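Local coordinates for protein calmodulin, putative (Toxoplasma gondii, PDB 6TJ6) that probably binds calcium ions through EF-hand helix-loop-helix motifs, as a member of the calmodulin family, at residues 54-57 and 58-62; 68-71 and 72-76; 102-105 and 106-110. One frame throughout, in Å; residues are numbered along the deposited sequence.

Interaction 1: 54-57 and 58-62; sequences PDFE and AWMSK
Met60 runs alongside Phe56, one turn earlier on helix 53-64, and lays its CG over one face of the ring. CB starts close to the carbonyl oxygen of Phe56, the oxygen that also accepts Met60 N at 2.9 Å. The next atom, CG, lies 3.3 Å from Phe56 O. It stands 3.8 Å from the ring centroid and 16° off the normal, a CH-pi contact displaced toward the rim near CZ. The bend at chi2 then sets SD obliquely by the ring, with Phe56 CZ 4.1 Å from the sulfur, and chi3 turns CE. At 36° from the normal, SD makes an oblique Met-aromatic contact. The ring can receive the thioether because its CG is turned anti to the backbone N (chi1 -177°), which lays the two side chains next to each other, pointing the same way.

Helix 53-64 follows strand 50-52, which pairs with strand 22-24 in the two-stranded sheet typical of paired EF-hands. Phe56 and Met60 lie on its inward face: both touch Val8 of helix 7-15, and Phe56 also meets Leu28, Ala31 and Ile32 of helix 26-34. Asp55 OD2 accepts a hydrogen bond from Ala52 N.

On the exposed side, Glu57 O takes two bonds from Ser61, the backbone N at 2.9 Å and OG at 2.8 Å, reaching it from opposite faces of the carbonyl plane. Ser61 OG also passes 3.4 Å from Glu57 OE1, since the glutamate chain bends at chi2 and curls back beside its own helix.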
ATOM      1  N   PRO A  54       4.250  11.834 -11.001  1.00 49.09           N
ATOM      2  CA  PRO A  54       5.360  12.303 -11.851  1.00 54.49           C
ATOM      3  C   PRO A  54       6.201  13.380 -11.187  1.00 55.16           C
ATOM      4  O   PRO A  54       7.439  13.308 -11.215  1.00 52.21           O
ATOM      5  CB  PRO A  54       4.640  12.824 -13.102  1.00 52.56           C
ATOM      6  CG  PRO A  54       3.376  12.034 -13.156  1.00 52.91           C
ATOM      7  CD  PRO A  54       2.962  11.879 -11.722  1.00 44.27           C
ATOM      8  N   ASP A  55       5.549  14.364 -10.558  1.00 47.27           N
ATOM      9  CA  ASP A  55       6.269  15.423  -9.857  1.00 51.41           C
ATOM     10  C   ASP A  55       7.162  14.854  -8.761  1.00 51.33           C
ATOM     11  O   ASP A  55       8.337  15.223  -8.650  1.00 48.29           O
ATOM     12  CB  ASP A  55       5.279  16.427  -9.259  1.00 58.27           C
ATOM     13  CG  ASP A  55       4.224  16.867 -10.249  1.00 63.32           C
ATOM     14  OD1 ASP A  55       4.581  17.168 -11.406  1.00 66.65           O
ATOM     15  OD2 ASP A  55       3.034  16.904  -9.868  1.00 63.05           O
ATOM     16  N   PHE A  56       6.614  13.957  -7.935  1.00 49.43           N
ATOM     17  CA  PHE A  56       7.368  13.430  -6.801  1.00 48.12           C
ATOM     18  C   PHE A  56       8.537  12.570  -7.264  1.00 51.70           C
ATOM     19  O   PHE A  56       9.644  12.672  -6.719  1.00 49.79           O
ATOM     20  CB  PHE A  56       6.440  12.630  -5.884  1.00 42.67           C
ATOM     21  CG  PHE A  56       7.108  12.105  -4.642  1.00 43.81           C
ATOM     22  CD1 PHE A  56       7.454  12.966  -3.607  1.00 47.33           C
ATOM     23  CD2 PHE A  56       7.365  10.748  -4.497  1.00 41.38           C
ATOM     24  CE1 PHE A  56       8.059  12.493  -2.455  1.00 44.65           C
ATOM     25  CE2 PHE A  56       7.969  10.264  -3.347  1.00 47.24           C
ATOM     26  CZ  PHE A  56       8.318  11.140  -2.322  1.00 45.89           C
ATOM     27  N   GLU A  57       8.312  11.724  -8.272  1.00 47.83           N
ATOM     28  CA  GLU A  57       9.392  10.880  -8.766  1.00 43.17           C
ATOM     29  C   GLU A  57      10.493  11.724  -9.395  1.00 42.87           C
ATOM     30  O   GLU A  57      11.679  11.440  -9.203  1.00 43.46           O
ATOM     31  CB  GLU A  57       8.849   9.830  -9.748  1.00 47.65           C
ATOM     32  CG  GLU A  57       8.800  10.221 -11.223  1.00 49.67           C
ATOM     33  CD  GLU A  57      10.126   9.994 -11.934  1.00 55.26           C
ATOM     34  OE1 GLU A  57      10.894   9.109 -11.503  1.00 59.81           O
ATOM     35  OE2 GLU A  57      10.406  10.711 -12.916  1.00 54.92           O
ATOM     36  N   ALA A  58      10.127  12.800 -10.102  1.00 46.00           N
ATOM     37  CA  ALA A  58      11.144  13.672 -10.682  1.00 48.43           C
ATOM     38  C   ALA A  58      11.925  14.411  -9.601  1.00 48.36           C
ATOM     39  O   ALA A  58      13.162  14.476  -9.653  1.00 48.27           O
ATOM     40  CB  ALA A  58      10.497  14.659 -11.653  1.00 46.84           C
ATOM     41  N   TRP A  59      11.224  14.969  -8.611  1.00 44.12           N
ATOM     42  CA  TRP A  59      11.901  15.665  -7.521  1.00 49.42           C
ATOM     43  C   TRP A  59      12.881  14.741  -6.812  1.00 48.39           C
ATOM     44  O   TRP A  59      14.046  15.100  -6.594  1.00 47.47           O
ATOM     45  CB  TRP A  59      10.875  16.218  -6.526  1.00 48.09           C
ATOM     46  CG  TRP A  59      11.445  17.243  -5.586  1.00 51.14           C
ATOM     47  CD1 TRP A  59      11.352  18.599  -5.703  1.00 51.16           C
ATOM     48  CD2 TRP A  59      12.198  16.995  -4.388  1.00 48.50           C
ATOM     49  NE1 TRP A  59      11.998  19.212  -4.652  1.00 56.54           N
ATOM     50  CE2 TRP A  59      12.525  18.249  -3.832  1.00 56.80           C
ATOM     51  CE3 TRP A  59      12.625  15.836  -3.732  1.00 51.02           C
ATOM     52  CZ2 TRP A  59      13.260  18.376  -2.652  1.00 57.95           C
ATOM     53  CZ3 TRP A  59      13.356  15.963  -2.561  1.00 51.77           C
ATOM     54  CH2 TRP A  59      13.666  17.224  -2.034  1.00 55.46           C
ATOM     55  N   MET A  60      12.429  13.534  -6.458  1.00 43.32           N
ATOM     56  CA  MET A  60      13.283  12.611  -5.716  1.00 44.58           C
ATOM     57  C   MET A  60      14.432  12.098  -6.574  1.00 53.48           C
ATOM     58  O   MET A  60      15.544  11.908  -6.069  1.00 48.76           O
ATOM     59  CB  MET A  60      12.452  11.446  -5.174  1.00 37.90           C
ATOM     60  CG  MET A  60      11.457  11.842  -4.089  1.00 46.04           C
ATOM     61  SD  MET A  60      12.248  12.349  -2.549  1.00 50.56           S
ATOM     62  CE  MET A  60      13.077  10.833  -2.075  1.00 46.86           C
ATOM     63  N   SER A  61      14.193  11.868  -7.871  1.00 45.69           N
ATOM     64  CA  SER A  61      15.268  11.408  -8.741  1.00 43.02           C
ATOM     65  C   SER A  61      16.349  12.468  -8.891  1.00 44.17           C
ATOM     66  O   SER A  61      17.543  12.154  -8.835  1.00 50.05           O
ATOM     67  CB  SER A  61      14.706  11.011 -10.111  1.00 42.24           C
ATOM     68  OG  SER A  61      13.852   9.885 -10.006  1.00 47.42           O
ATOM     69  N   LYS A  62      15.953  13.733  -9.046  1.00 48.12           N
ATOM     70  CA  LYS A  62      16.950  14.792  -9.157  1.00 51.45           C
ATOM     71  C   LYS A  62      17.650  15.049  -7.828  1.00 49.67           C
ATOM     72  O   LYS A  62      18.834  15.405  -7.813  1.00 52.50           O
ATOM     73  CB  LYS A  62      16.290  16.064  -9.693  1.00 58.66           C
ATOM     74  CG  LYS A  62      15.758  15.904 -11.114  1.00 51.58           C
ATOM     75  CD  LYS A  62      14.681  16.924 -11.457  1.00 67.23           C
ATOM     76  CE  LYS A  62      15.273  18.273 -11.816  1.00 79.88           C
ATOM     77  NZ  LYS A  62      14.211  19.234 -12.225  1.00 90.50           N
TER

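Interaction 2: 68-71 and 72-76; sequences NPEE and ELIKS
A water oxygen joins Asn68 to Glu72: Asn68 N donates to it at 2.8 Å, the shortest polar bond here, and the water donates in turn to Glu72 OE2 at 2.9 Å. The carboxylate reaches this water because the Glu72 chain bends at chi2 (-75°) instead of running out straight, with CG packed 3.2 Å from Asn68 O. That carbonyl oxygen accepts Glu72 N in the first helical bond. Backbone and side chain of Glu72 are therefore both tied to Asn68, one directly and one through the water.

Asn68 is also the N-cap. Its OD1 accepts Glu70 N, but at 3.5 Å and a bent angle the capping bond is weak. Pro69 follows at the first helical position, where its lack of an N-H costs no bond. Three acidic residues, Glu70, Glu71 and Glu72, come next, and their negative charge would probably be eased by the amide end of the helix.

The remaining side chains follow the spiral. Glu70 and Ile74 run beside each other, pointing the same way, and the aliphatic part of the glutamate touches the isoleucine at 4.1 Å between CG and CD1. Leu73 CD2 lies 3.2 Å from the carbonyl oxygen, Pro69 O. One turn beyond Glu72, the hydroxyl Ser76 OG donates to Glu72 O at 3.0 Å, on the other face of the carbonyl from Ser76 N.

Leu73 packs on Val130 and Pro69 on Leu134 of helix 127-134, while Leu73 and Ser76 also touch apolar side chains of another protein chain. The arrangement is a capped, acidic start to helix 69-78, the entering helix of an EF-hand helix-loop-helix unit.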
ATOM      1  N   ASN A  68      23.215  11.340  -1.188  1.00 65.79           N
ATOM      2  CA  ASN A  68      23.196   9.928  -0.836  1.00 70.35           C
ATOM      3  C   ASN A  68      22.627   9.768   0.565  1.00 71.30           C
ATOM      4  O   ASN A  68      23.285  10.166   1.539  1.00 66.56           O
ATOM      5  CB  ASN A  68      24.599   9.327  -0.917  1.00 78.76           C
ATOM      6  CG  ASN A  68      24.605   7.822  -0.706  1.00 90.50           C
ATOM      7  OD1 ASN A  68      23.557   7.198  -0.535  1.00 98.15           O
ATOM      8  ND2 ASN A  68      25.793   7.230  -0.729  1.00 89.09           N
ATOM      9  N   PRO A  69      21.428   9.196   0.720  1.00 70.04           N
ATOM     10  CA  PRO A  69      20.834   9.079   2.065  1.00 69.60           C
ATOM     11  C   PRO A  69      21.700   8.347   3.075  1.00 70.02           C
ATOM     12  O   PRO A  69      21.820   8.800   4.220  1.00 66.64           O
ATOM     13  CB  PRO A  69      19.524   8.327   1.789  1.00 62.91           C
ATOM     14  CG  PRO A  69      19.179   8.683   0.389  1.00 63.62           C
ATOM     15  CD  PRO A  69      20.493   8.776  -0.337  1.00 59.23           C
ATOM     16  N   GLU A  70      22.300   7.220   2.689  1.00 69.96           N
ATOM     17  CA  GLU A  70      23.097   6.440   3.632  1.00 72.81           C
ATOM     18  C   GLU A  70      24.226   7.277   4.223  1.00 74.39           C
ATOM     19  O   GLU A  70      24.398   7.342   5.449  1.00 78.29           O
ATOM     20  CB  GLU A  70      23.655   5.200   2.930  1.00 81.24           C
ATOM     21  CG  GLU A  70      24.531   4.324   3.808  1.00 90.54           C
ATOM     22  CD  GLU A  70      25.010   3.073   3.094  1.00105.79           C
ATOM     23  OE1 GLU A  70      25.777   3.197   2.117  1.00111.95           O
ATOM     24  OE2 GLU A  70      24.612   1.964   3.507  1.00109.34           O
ATOM     25  N   GLU A  71      24.996   7.940   3.360  1.00 73.78           N
ATOM     26  CA  GLU A  71      26.152   8.692   3.830  1.00 74.94           C
ATOM     27  C   GLU A  71      25.730   9.921   4.625  1.00 69.56           C
ATOM     28  O   GLU A  71      26.358  10.249   5.636  1.00 66.86           O
ATOM     29  CB  GLU A  71      27.036   9.079   2.646  1.00 82.19           C
ATOM     30  CG  GLU A  71      27.591   7.871   1.904  1.00100.50           C
ATOM     31  CD  GLU A  71      28.450   8.241   0.709  1.00117.62           C
ATOM     32  OE1 GLU A  71      29.112   7.337   0.155  1.00125.88           O
ATOM     33  OE2 GLU A  71      28.464   9.427   0.319  1.00127.43           O
ATOM     34  N   GLU A  72      24.659  10.600   4.203  1.00 65.96           N
ATOM     35  CA  GLU A  72      24.195  11.768   4.949  1.00 71.35           C
ATOM     36  C   GLU A  72      23.668  11.378   6.328  1.00 67.01           C
ATOM     37  O   GLU A  72      23.883  12.102   7.307  1.00 58.95           O
ATOM     38  CB  GLU A  72      23.120  12.512   4.149  1.00 74.65           C
ATOM     39  CG  GLU A  72      23.607  13.078   2.819  1.00 80.12           C
ATOM     40  CD  GLU A  72      24.475  14.316   2.974  1.00 88.69           C
ATOM     41  OE1 GLU A  72      24.637  14.799   4.115  1.00 86.98           O
ATOM     42  OE2 GLU A  72      24.993  14.811   1.951  1.00 87.86           O
ATOM     43  N   LEU A  73      22.998  10.229   6.432  1.00 64.69           N
ATOM     44  CA  LEU A  73      22.479   9.782   7.723  1.00 64.21           C
ATOM     45  C   LEU A  73      23.608   9.358   8.655  1.00 67.00           C
ATOM     46  O   LEU A  73      23.609   9.699   9.847  1.00 65.53           O
ATOM     47  CB  LEU A  73      21.488   8.634   7.522  1.00 59.30           C
ATOM     48  CG  LEU A  73      20.002   8.980   7.400  1.00 70.96           C
ATOM     49  CD1 LEU A  73      19.453   9.491   8.718  1.00 60.17           C
ATOM     50  CD2 LEU A  73      19.776   9.999   6.308  1.00 76.49           C
ATOM     51  N   ILE A  74      24.573   8.597   8.134  1.00 67.68           N
ATOM     52  CA  ILE A  74      25.732   8.229   8.944  1.00 69.10           C
ATOM     53  C   ILE A  74      26.504   9.478   9.355  1.00 71.09           C
ATOM     54  O   ILE A  74      27.025   9.568  10.475  1.00 71.17           O
ATOM     55  CB  ILE A  74      26.614   7.222   8.181  1.00 67.61           C
ATOM     56  CG1 ILE A  74      25.866   5.898   8.000  1.00 68.22           C
ATOM     57  CG2 ILE A  74      27.927   6.986   8.908  1.00 71.51           C
ATOM     58  CD1 ILE A  74      26.648   4.850   7.232  1.00 76.90           C
ATOM     59  N   LYS A  75      26.543  10.483   8.475  1.00 77.75           N
ATOM     60  CA  LYS A  75      27.211  11.743   8.781  1.00 77.27           C
ATOM     61  C   LYS A  75      26.490  12.500   9.888  1.00 74.24           C
ATOM     62  O   LYS A  75      27.132  13.115  10.747  1.00 80.61           O
ATOM     63  CB  LYS A  75      27.295  12.590   7.509  1.00 81.06           C
ATOM     64  CG  LYS A  75      28.235  13.776   7.582  1.00 88.01           C
ATOM     65  CD  LYS A  75      28.607  14.246   6.181  1.00 92.14           C
ATOM     66  CE  LYS A  75      27.852  15.503   5.779  1.00 93.07           C
ATOM     67  NZ  LYS A  75      28.468  16.722   6.375  1.00 89.35           N
ATOM     68  N   SER A  76      25.156  12.474   9.877  1.00 72.57           N
ATOM     69  CA  SER A  76      24.393  13.110  10.946  1.00 72.68           C
ATOM     70  C   SER A  76      24.592  12.387  12.273  1.00 73.12           C
ATOM     71  O   SER A  76      24.711  13.028  13.323  1.00 74.79           O
ATOM     72  CB  SER A  76      22.909  13.157  10.582  1.00 69.78           C
ATOM     73  OG  SER A  76      22.695  13.887   9.388  1.00 71.58           O
TER
HETATM   74  O   HOH W   1      25.137  13.251  -0.445  1.00 67.46           O

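Interaction 3: 102-105 and 106-110; sequences ELLS and DEEVK
Ser105 stays extended (psi 172°) and hands over to helix 106-116, whose turns begin when Val109 N donates to Ser105 O at 3.3 Å. Around this N-cap the side chains of Ser105 and Glu108 exchange bonds with each other's backbone, a capping box. In one direction Ser105 N donates to Glu108 OE1 at 2.7 Å, meeting the carboxylate from above, 62° out of its plane. In the other, Glu108 N points at Ser105 OG, but at 3.4 Å this second arm is weak. The serine hydroxyl sits between its own backbone N and carbonyl carbon (chi1 81°), a position that swings it over the first turn and leaves it 3.3 Å from Glu108 CG.

The glutamate chain runs extended beyond CG, back toward the loop, and crosses the side chain of Leu104 at a slant. Here OE1 comes 3.2 Å from Leu104 CD2 and 3.1 Å from Leu104 CA, so the oxygen that accepts the serine amide is flanked by hydrocarbon. Val109 adds apolar cover: its CG2 is 3.1 Å from Ser105 O and 4.1 Å from Leu104 CB, which joins loop and helix through apolar groups as well. Val109 then packs on Ser94 and Leu98 of helix 90-100, and Leu104 on Met97, so the start of helix 106-116 is packed against helix 90-100.

Another protein chain also meets this corner. A basic side chain of that other chain pairs with Glu108 OE2 in a salt bridge, and an aromatic one packs on Leu104. With one oxygen engaged by the capping amide and the other by a positive charge, the Glu108 carboxylate is probably ionised, fixed in its rotation and shared between helix start and partner.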
ATOM      1  N   GLU A 102       7.202  14.412  16.820  1.00 86.50           N
ATOM      2  CA  GLU A 102       5.793  14.780  16.761  1.00 89.24           C
ATOM      3  C   GLU A 102       4.880  13.673  16.259  1.00 82.39           C
ATOM      4  O   GLU A 102       3.662  13.782  16.436  1.00 88.61           O
ATOM      5  CB  GLU A 102       5.595  16.016  15.868  1.00 96.07           C
ATOM      6  CG  GLU A 102       6.584  17.142  16.120  1.00111.07           C
ATOM      7  CD  GLU A 102       6.110  18.468  15.561  1.00121.74           C
ATOM      8  OE1 GLU A 102       4.961  18.530  15.077  1.00124.78           O
ATOM      9  OE2 GLU A 102       6.883  19.448  15.608  1.00124.24           O
ATOM     10  N   LEU A 103       5.415  12.619  15.647  1.00 69.46           N
ATOM     11  CA  LEU A 103       4.596  11.585  15.030  1.00 73.37           C
ATOM     12  C   LEU A 103       4.611  10.260  15.772  1.00 75.19           C
ATOM     13  O   LEU A 103       3.635   9.513  15.686  1.00 80.92           O
ATOM     14  CB  LEU A 103       5.058  11.332  13.588  1.00 64.25           C
ATOM     15  CG  LEU A 103       5.395  12.549  12.728  1.00 63.69           C
ATOM     16  CD1 LEU A 103       5.893  12.111  11.359  1.00 64.95           C
ATOM     17  CD2 LEU A 103       4.194  13.471  12.596  1.00 69.08           C
ATOM     18  N   LEU A 104       5.682   9.951  16.495  1.00 69.74           N
ATOM     19  CA  LEU A 104       5.894   8.617  17.035  1.00 71.64           C
ATOM     20  C   LEU A 104       5.411   8.511  18.475  1.00 85.06           C
ATOM     21  O   LEU A 104       5.649   9.405  19.292  1.00 85.18           O
ATOM     22  CB  LEU A 104       7.371   8.226  16.959  1.00 66.28           C
ATOM     23  CG  LEU A 104       7.964   8.016  15.564  1.00 67.96           C
ATOM     24  CD1 LEU A 104       9.381   7.479  15.661  1.00 62.80           C
ATOM     25  CD2 LEU A 104       7.097   7.087  14.728  1.00 70.80           C
ATOM     26  N   SER A 105       4.735   7.404  18.778  1.00 92.50           N
ATOM     27  CA  SER A 105       4.402   7.082  20.155  1.00 96.38           C
ATOM     28  C   SER A 105       5.651   6.592  20.881  1.00 96.07           C
ATOM     29  O   SER A 105       6.707   6.374  20.282  1.00 90.04           O
ATOM     30  CB  SER A 105       3.303   6.022  20.218  1.00104.01           C
ATOM     31  OG  SER A 105       3.838   4.722  20.037  1.00108.26           O
ATOM     32  N   ASP A 106       5.522   6.412  22.196  1.00 98.33           N
ATOM     33  CA  ASP A 106       6.672   5.986  22.988  1.00108.78           C
ATOM     34  C   ASP A 106       7.041   4.534  22.699  1.00114.63           C
ATOM     35  O   ASP A 106       8.227   4.179  22.680  1.00115.77           O
ATOM     36  CB  ASP A 106       6.383   6.195  24.473  1.00116.81           C
ATOM     37  CG  ASP A 106       5.901   7.603  24.776  1.00124.59           C
ATOM     38  OD1 ASP A 106       6.310   8.539  24.057  1.00128.00           O
ATOM     39  OD2 ASP A 106       5.110   7.774  25.727  1.00129.43           O
ATOM     40  N   GLU A 107       6.039   3.681  22.458  1.00114.36           N
ATOM     41  CA  GLU A 107       6.322   2.280  22.159  1.00114.89           C
ATOM     42  C   GLU A 107       7.080   2.133  20.843  1.00103.84           C
ATOM     43  O   GLU A 107       7.975   1.289  20.724  1.00101.49           O
ATOM     44  CB  GLU A 107       5.019   1.480  22.121  1.00119.79           C
ATOM     45  CG  GLU A 107       4.855   0.514  23.283  1.00125.49           C
ATOM     46  CD  GLU A 107       3.401   0.216  23.593  1.00127.25           C
ATOM     47  OE1 GLU A 107       2.530   0.619  22.793  0.20123.04           O
ATOM     48  OE2 GLU A 107       3.135  -0.410  24.639  0.20126.93           O
ATOM     49  N   GLU A 108       6.731   2.942  19.841  1.00 96.60           N
ATOM     50  CA  GLU A 108       7.442   2.896  18.565  1.00 95.05           C
ATOM     51  C   GLU A 108       8.907   3.287  18.745  1.00 93.37           C
ATOM     52  O   GLU A 108       9.813   2.638  18.193  1.00 95.76           O
ATOM     53  CB  GLU A 108       6.740   3.814  17.561  1.00 99.57           C
ATOM     54  CG  GLU A 108       5.255   3.481  17.369  1.00105.51           C
ATOM     55  CD  GLU A 108       4.461   4.603  16.715  1.00112.48           C
ATOM     56  OE1 GLU A 108       4.976   5.734  16.631  1.00122.12           O
ATOM     57  OE2 GLU A 108       3.315   4.357  16.286  1.00115.91           O
ATOM     58  N   VAL A 109       9.154   4.339  19.530  1.00 86.49           N
ATOM     59  CA  VAL A 109      10.517   4.746  19.861  1.00 81.99           C
ATOM     60  C   VAL A 109      11.274   3.592  20.510  1.00 96.36           C
ATOM     61  O   VAL A 109      12.366   3.208  20.064  1.00 99.39           O
ATOM     62  CB  VAL A 109      10.485   5.992  20.768  1.00 78.26           C
ATOM     63  CG1 VAL A 109      11.885   6.428  21.145  1.00 77.86           C
ATOM     64  CG2 VAL A 109       9.754   7.130  20.078  1.00 73.93           C
ATOM     65  N   LYS A 110      10.694   3.018  21.569  1.00 99.15           N
ATOM     66  CA  LYS A 110      11.323   1.908  22.286  1.00105.78           C
ATOM     67  C   LYS A 110      11.646   0.742  21.353  1.00110.57           C
ATOM     68  O   LYS A 110      12.723   0.134  21.447  1.00117.61           O
ATOM     69  CB  LYS A 110      10.396   1.460  23.418  1.00103.93           C
TER

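How the interactions relate
The three contacts follow one another in series along the chain, each local to one helix or cap. Interaction 1 lies on helix 53-64, and interaction 2 begins the next helix, 69-78; their centres are 20 Å apart and their nearest atoms about 7 Å. Interaction 3 starts helix 106-116, with its centre 22 Å from that of interaction 2 and 29 Å from that of interaction 1, across the centre of the chain in both cases. Interaction 1 lies closest to a known calcium site: the side chain of Asp55 is about 6 Å from that of Glu22, although no metal is bound here. Interactions 2 and 3 share the EF-hand pair, and both touch another protein chain.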